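Local coordinates for protein folylpolyglutamate synthase (FolC) (Helicobacter pylori, PDB 6K8C) that probably adds glutamate to dihydropteroate and extends the glutamate tail of reduced folates, using ATP, in folate biosynthesis, at residues N10-K13 with A14-T18; S96-E100 with S101-N105. All coordinates share one frame; numbering follows the deposited sequence.

Interaction 1: N10-K13 with A14-T18; sequences NGLK and AFLET
The carboxylate of Glu17 turns one flat face to Lys13, one turn earlier in the short N-terminal helix 12-17: the backbone O of Lys13 lies over that face, 3.7 Å from Glu17 CD. On the same side, Lys13 CG comes over Glu17 OE1 at 3.6 Å. The other flat group, the ring of Phe15, is carried away from residues 10-13; it meets Tyr124 edge-to-face in a T-shaped pair and His107 with its plane at about 45°. Its CB stays close to the helix start, near the carbonyl oxygens of Gly11 and Leu12.

Gly11 is the N-cap residue, and its O accepts from Phe15 N at 3.2 Å. The next backbone bond, Leu16 N to Leu12 O, is shorter at 2.9 Å, and Glu17 N bonds to Lys13 O in the same i to i+4 pattern.

On the inner face, Leu12 and Leu16 are also one turn apart. With CG anti to the backbone N (chi1 168°), Leu12 crosses Leu16 at a slant, its CD1 3.7 Å from Leu16 CG. The pair faces Tyr124 of helix 121-132 and Phe87, while Leu12 also packs on Leu103.

Lys13 bends at chi3 and chi4, and its NZ remains 4.6 Å from Glu17 OE1, too far for a salt bridge, so any attraction is probably modest. A water donates to Lys13 O and, weakly, to Glu17 OE1, giving that carbonyl a second donor beside Glu17 N. Farther along, Phe15 O also takes two bonds, from the backbone N and the hydroxyl of Thr18, whose OG1 donates to Phe15 O at 2.7 Å.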
ATOM      1  N   ASN A  10      -6.925  19.805  20.679  1.00 42.62           N
ATOM      2  CA  ASN A  10      -7.859  18.698  20.538  1.00 48.33           C
ATOM      3  C   ASN A  10      -7.850  18.099  19.138  1.00 38.40           C
ATOM      4  O   ASN A  10      -8.691  17.246  18.834  1.00 44.22           O
ATOM      5  CB  ASN A  10      -9.274  19.153  20.905  1.00 45.84           C
ATOM      6  CG  ASN A  10      -9.390  19.579  22.358  1.00 68.59           C
ATOM      7  OD1 ASN A  10      -8.784  18.976  23.244  1.00 63.30           O
ATOM      8  ND2 ASN A  10     -10.176  20.620  22.609  1.00 64.76           N
ATOM      9  N   GLY A  11      -6.915  18.514  18.291  1.00 34.56           N
ATOM     10  CA  GLY A  11      -6.890  18.060  16.918  1.00 39.51           C
ATOM     11  C   GLY A  11      -6.441  16.616  16.774  1.00 39.88           C
ATOM     12  O   GLY A  11      -5.953  15.969  17.702  1.00 33.61           O
ATOM     13  N   LEU A  12      -6.611  16.105  15.555  1.00 35.91           N
ATOM     14  CA  LEU A  12      -6.260  14.715  15.285  1.00 28.88           C
ATOM     15  C   LEU A  12      -4.756  14.485  15.409  1.00 27.42           C
ATOM     16  O   LEU A  12      -4.326  13.445  15.919  1.00 28.10           O
ATOM     17  CB  LEU A  12      -6.753  14.315  13.897  1.00 28.25           C
ATOM     18  CG  LEU A  12      -6.210  12.983  13.380  1.00 25.78           C
ATOM     19  CD1 LEU A  12      -6.674  11.843  14.274  1.00 27.15           C
ATOM     20  CD2 LEU A  12      -6.647  12.754  11.939  1.00 31.62           C
ATOM     21  N   LYS A  13      -3.945  15.440  14.949  1.00 27.82           N
ATOM     22  CA  LYS A  13      -2.496  15.262  14.989  1.00 34.79           C
ATOM     23  C   LYS A  13      -2.009  15.021  16.415  1.00 40.51           C
ATOM     24  O   LYS A  13      -1.217  14.102  16.667  1.00 34.17           O
ATOM     25  CB  LYS A  13      -1.799  16.478  14.372  1.00 37.69           C
ATOM     26  CG  LYS A  13      -0.284  16.476  14.550  1.00 53.54           C
ATOM     27  CD  LYS A  13       0.356  17.737  13.983  1.00 62.82           C
ATOM     28  CE  LYS A  13       0.565  17.622  12.478  1.00 75.73           C
ATOM     29  NZ  LYS A  13       1.528  16.542  12.117  1.00 70.81           N
ATOM     30  N   ALA A  14      -2.497  15.822  17.369  1.00 32.59           N
ATOM     31  CA  ALA A  14      -2.103  15.646  18.763  1.00 34.67           C
ATOM     32  C   ALA A  14      -2.604  14.321  19.318  1.00 33.42           C
ATOM     33  O   ALA A  14      -1.900  13.663  20.092  1.00 37.05           O
ATOM     34  CB  ALA A  14      -2.620  16.814  19.609  1.00 37.15           C
ATOM     35  N   PHE A  15      -3.815  13.910  18.935  1.00 30.09           N
ATOM     36  CA  PHE A  15      -4.352  12.641  19.419  1.00 35.22           C
ATOM     37  C   PHE A  15      -3.528  11.459  18.917  1.00 38.47           C
ATOM     38  O   PHE A  15      -3.306  10.490  19.654  1.00 33.29           O
ATOM     39  CB  PHE A  15      -5.812  12.501  18.991  1.00 32.89           C
ATOM     40  CG  PHE A  15      -6.546  11.390  19.678  1.00 37.69           C
ATOM     41  CD1 PHE A  15      -6.753  11.418  21.048  1.00 39.90           C
ATOM     42  CD2 PHE A  15      -7.052  10.324  18.949  1.00 32.13           C
ATOM     43  CE1 PHE A  15      -7.446  10.399  21.682  1.00 41.57           C
ATOM     44  CE2 PHE A  15      -7.751   9.311  19.574  1.00 40.81           C
ATOM     45  CZ  PHE A  15      -7.943   9.343  20.946  1.00 41.51           C
ATOM     46  N   LEU A  16      -3.070  11.513  17.663  1.00 34.06           N
ATOM     47  CA  LEU A  16      -2.233  10.429  17.149  1.00 32.26           C
ATOM     48  C   LEU A  16      -0.877  10.388  17.843  1.00 33.43           C
ATOM     49  O   LEU A  16      -0.303   9.308  18.013  1.00 31.78           O
ATOM     50  CB  LEU A  16      -2.051  10.564  15.637  1.00 30.15           C
ATOM     51  CG  LEU A  16      -3.322  10.355  14.811  1.00 27.84           C
ATOM     52  CD1 LEU A  16      -3.043  10.562  13.332  1.00 33.17           C
ATOM     53  CD2 LEU A  16      -3.883   8.965  15.071  1.00 29.58           C
ATOM     54  N   GLU A  17      -0.355  11.538  18.269  1.00 34.90           N
ATOM     55  CA  GLU A  17       0.939  11.527  18.941  1.00 40.78           C
ATOM     56  C   GLU A  17       0.878  10.898  20.332  1.00 37.23           C
ATOM     57  O   GLU A  17       1.925  10.515  20.866  1.00 41.43           O
ATOM     58  CB  GLU A  17       1.510  12.945  19.005  1.00 43.19           C
ATOM     59  CG  GLU A  17       2.198  13.350  17.708  1.00 51.33           C
ATOM     60  CD  GLU A  17       2.281  14.851  17.500  1.00 63.16           C
ATOM     61  OE1 GLU A  17       2.618  15.266  16.371  1.00 71.74           O
ATOM     62  OE2 GLU A  17       2.025  15.614  18.455  1.00 64.45           O
ATOM     63  N   THR A  18      -0.312  10.767  20.921  1.00 37.47           N
ATOM     64  CA  THR A  18      -0.474   9.994  22.150  1.00 34.88           C
ATOM     65  C   THR A  18      -0.518   8.496  21.900  1.00 43.05           C
ATOM     66  O   THR A  18      -0.597   7.724  22.861  1.00 38.03           O
ATOM     67  CB  THR A  18      -1.749  10.404  22.886  1.00 40.95           C
ATOM     68  OG1 THR A  18      -2.885   9.804  22.247  1.00 37.63           O
ATOM     69  CG2 THR A  18      -1.902  11.921  22.900  1.00 43.62           C
TER
HETATM   70  O   HOH W   1       0.539  12.982  14.728  1.00 46.71           O

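Interaction 2: S96-E100 with S101-N105; sequences SVVGE and SVLEN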
ATOM      1  N   SER A  96     -10.780  10.931  -4.397  1.00 28.60           N
ATOM      2  CA  SER A  96      -9.672  11.795  -4.022  1.00 26.97           C
ATOM      3  C   SER A  96      -9.287  11.550  -2.566  1.00 30.66           C
ATOM      4  O   SER A  96     -10.059  10.997  -1.777  1.00 29.48           O
ATOM      5  CB  SER A  96     -10.021  13.276  -4.244  1.00 32.04           C
ATOM      6  OG  SER A  96     -10.984  13.708  -3.307  1.00 48.03           O
ATOM      7  N   VAL A  97      -8.057  11.946  -2.233  1.00 25.19           N
ATOM      8  CA  VAL A  97      -7.603  11.913  -0.847  1.00 27.54           C
ATOM      9  C   VAL A  97      -8.552  12.738   0.007  1.00 34.45           C
ATOM     10  O   VAL A  97      -8.993  13.819  -0.400  1.00 33.57           O
ATOM     11  CB  VAL A  97      -6.161  12.442  -0.763  1.00 27.14           C
ATOM     12  CG1 VAL A  97      -5.778  12.758   0.667  1.00 33.28           C
ATOM     13  CG2 VAL A  97      -5.189  11.428  -1.387  1.00 31.63           C
ATOM     14  N   VAL A  98      -8.881  12.226   1.198  1.00 32.60           N
ATOM     15  CA  VAL A  98      -9.876  12.885   2.037  1.00 32.60           C
ATOM     16  C   VAL A  98      -9.407  14.285   2.417  1.00 34.63           C
ATOM     17  O   VAL A  98      -8.213  14.536   2.633  1.00 30.46           O
ATOM     18  CB  VAL A  98     -10.180  12.033   3.283  1.00 31.88           C
ATOM     19  CG1 VAL A  98      -8.987  12.007   4.240  1.00 28.45           C
ATOM     20  CG2 VAL A  98     -11.435  12.544   3.986  1.00 33.63           C
ATOM     21  N   GLY A  99     -10.353  15.218   2.470  1.00 39.96           N
ATOM     22  CA  GLY A  99     -10.027  16.565   2.888  1.00 37.60           C
ATOM     23  C   GLY A  99      -9.740  16.635   4.376  1.00 34.67           C
ATOM     24  O   GLY A  99     -10.293  15.880   5.181  1.00 30.28           O
ATOM     25  N   GLU A 100      -8.855  17.566   4.743  1.00 36.39           N
ATOM     26  CA  GLU A 100      -8.424  17.685   6.135  1.00 41.74           C
ATOM     27  C   GLU A 100      -9.600  17.930   7.074  1.00 35.03           C
ATOM     28  O   GLU A 100      -9.660  17.358   8.170  1.00 35.50           O
ATOM     29  CB  GLU A 100      -7.402  18.810   6.273  1.00 44.81           C
ATOM     30  CG  GLU A 100      -6.076  18.544   5.603  1.00 47.48           C
ATOM     31  CD  GLU A 100      -4.968  19.396   6.181  1.00 61.00           C
ATOM     32  OE1 GLU A 100      -3.782  19.047   5.992  1.00 59.58           O
ATOM     33  OE2 GLU A 100      -5.284  20.415   6.828  1.00 66.90           O
ATOM     34  N   SER A 101     -10.545  18.783   6.672  1.00 35.32           N
ATOM     35  CA  SER A 101     -11.645  19.116   7.570  1.00 35.25           C
ATOM     36  C   SER A 101     -12.616  17.956   7.722  1.00 41.98           C
ATOM     37  O   SER A 101     -13.190  17.772   8.802  1.00 33.69           O
ATOM     38  CB  SER A 101     -12.369  20.369   7.074  1.00 52.15           C
ATOM     39  OG  SER A 101     -12.446  20.379   5.660  1.00 68.13           O
ATOM     40  N   VAL A 102     -12.807  17.163   6.664  1.00 33.57           N
ATOM     41  CA  VAL A 102     -13.645  15.971   6.765  1.00 35.00           C
ATOM     42  C   VAL A 102     -13.025  14.963   7.725  1.00 29.45           C
ATOM     43  O   VAL A 102     -13.723  14.339   8.535  1.00 30.31           O
ATOM     44  CB  VAL A 102     -13.861  15.359   5.367  1.00 45.15           C
ATOM     45  CG1 VAL A 102     -14.613  14.044   5.470  1.00 33.99           C
ATOM     46  CG2 VAL A 102     -14.604  16.338   4.465  1.00 50.02           C
ATOM     47  N   LEU A 103     -11.706  14.788   7.647  1.00 31.12           N
ATOM     48  CA  LEU A 103     -11.019  13.865   8.546  1.00 30.22           C
ATOM     49  C   LEU A 103     -11.045  14.369   9.988  1.00 32.00           C
ATOM     50  O   LEU A 103     -11.277  13.591  10.921  1.00 31.53           O
ATOM     51  CB  LEU A 103      -9.582  13.664   8.069  1.00 29.52           C
ATOM     52  CG  LEU A 103      -8.684  12.716   8.864  1.00 30.89           C
ATOM     53  CD1 LEU A 103      -9.315  11.333   8.996  1.00 32.34           C
ATOM     54  CD2 LEU A 103      -7.319  12.628   8.204  1.00 31.55           C
ATOM     55  N   GLU A 104     -10.806  15.666  10.189  1.00 31.53           N
ATOM     56  CA  GLU A 104     -10.843  16.217  11.543  1.00 27.40           C
ATOM     57  C   GLU A 104     -12.234  16.090  12.153  1.00 32.67           C
ATOM     58  O   GLU A 104     -12.373  15.845  13.357  1.00 39.73           O
ATOM     59  CB  GLU A 104     -10.380  17.675  11.521  1.00 30.38           C
ATOM     60  CG  GLU A 104     -10.562  18.411  12.845  1.00 43.91           C
ATOM     61  CD  GLU A 104      -9.648  17.898  13.951  1.00 47.26           C
ATOM     62  OE1 GLU A 104      -8.625  17.249  13.645  1.00 41.28           O
ATOM     63  OE2 GLU A 104      -9.951  18.158  15.135  1.00 55.16           O
ATOM     64  N   ASN A 105     -13.277  16.218  11.329  1.00 33.31           N
ATOM     65  CA  ASN A 105     -14.641  16.083  11.830  1.00 32.52           C
ATOM     66  C   ASN A 105     -14.932  14.658  12.288  1.00 38.56           C
ATOM     67  O   ASN A 105     -15.595  14.454  13.311  1.00 33.39           O
ATOM     68  CB  ASN A 105     -15.635  16.522  10.754  1.00 37.17           C
ATOM     69  CG  ASN A 105     -17.064  16.188  11.115  1.00 51.57           C
ATOM     70  OD1 ASN A 105     -17.631  15.217  10.615  1.00 54.50           O
ATOM     71  ND2 ASN A 105     -17.653  16.989  11.996  1.00 58.04           N
TER
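Val98 aims its CB at the helix that follows and sets its two methyls against different residues of the first turn. CG2, anti to the backbone N, runs up to Val102, and the two side chains cross at an angle with Val98 CG2 3.8 Å from Val102 CG1. The other methyl turns to Leu103, where Val98 CG1 lies a looser 4.2 Å from Leu103 CB. One valine just ahead of the helix thus packs on two consecutive residues inside it.

While Val102 meets Val98 through CG1, Val102 CB rests 3.6 Å from Gly99 O. Leu103 N donates to Gly99 O at 3.0 Å in a nearly straight bond; Gly99 is the N-cap residue of helix 100-110. One residue on, Glu104 N donates to Glu100 O at 2.9 Å, and Glu104 CB comes close to the same oxygen, 3.4 Å from Glu100 O.

The two glutamates have different partners. The side chain of Glu100 touches Pro5 and Leu6, whereas the carboxylate of Glu104 bonds through OE2 to the side chain of Gln108, one turn on in the same helix, and probably through OE1 to the backbone N of Leu12 in helix 12-17.

The residues join edge strand 96-97 of the eight-stranded mixed sheet to helix 100-110, in the Mur ligase middle domain family region. Val98 pairs through its backbone with Phe91 in the neighbouring strand 91-93, and Val98, Val102 and Leu103 all pack on Leu132 of helix 121-132.

Overall arrangement
Interaction 1 comes first along the chain, along the short helix 12-17 and its N-cap, and interaction 2 follows where edge strand 96-97 gives way to helix 100-110. Their centres are 15 Å apart, on the same side of the chain's centre, and they touch. Glu104 OE1 probably accepts a hydrogen bond from Leu12 N at 3.0 Å, so a side chain of the second helix meets the amino end of the first. Beside it, Leu12 CD2 packs 3.7 Å from Leu103 CG. Both contacts share helix 121-132 as a neighbour. The N-terminal helix therefore packs against the segment beside the edge strand of the eight-stranded sheet.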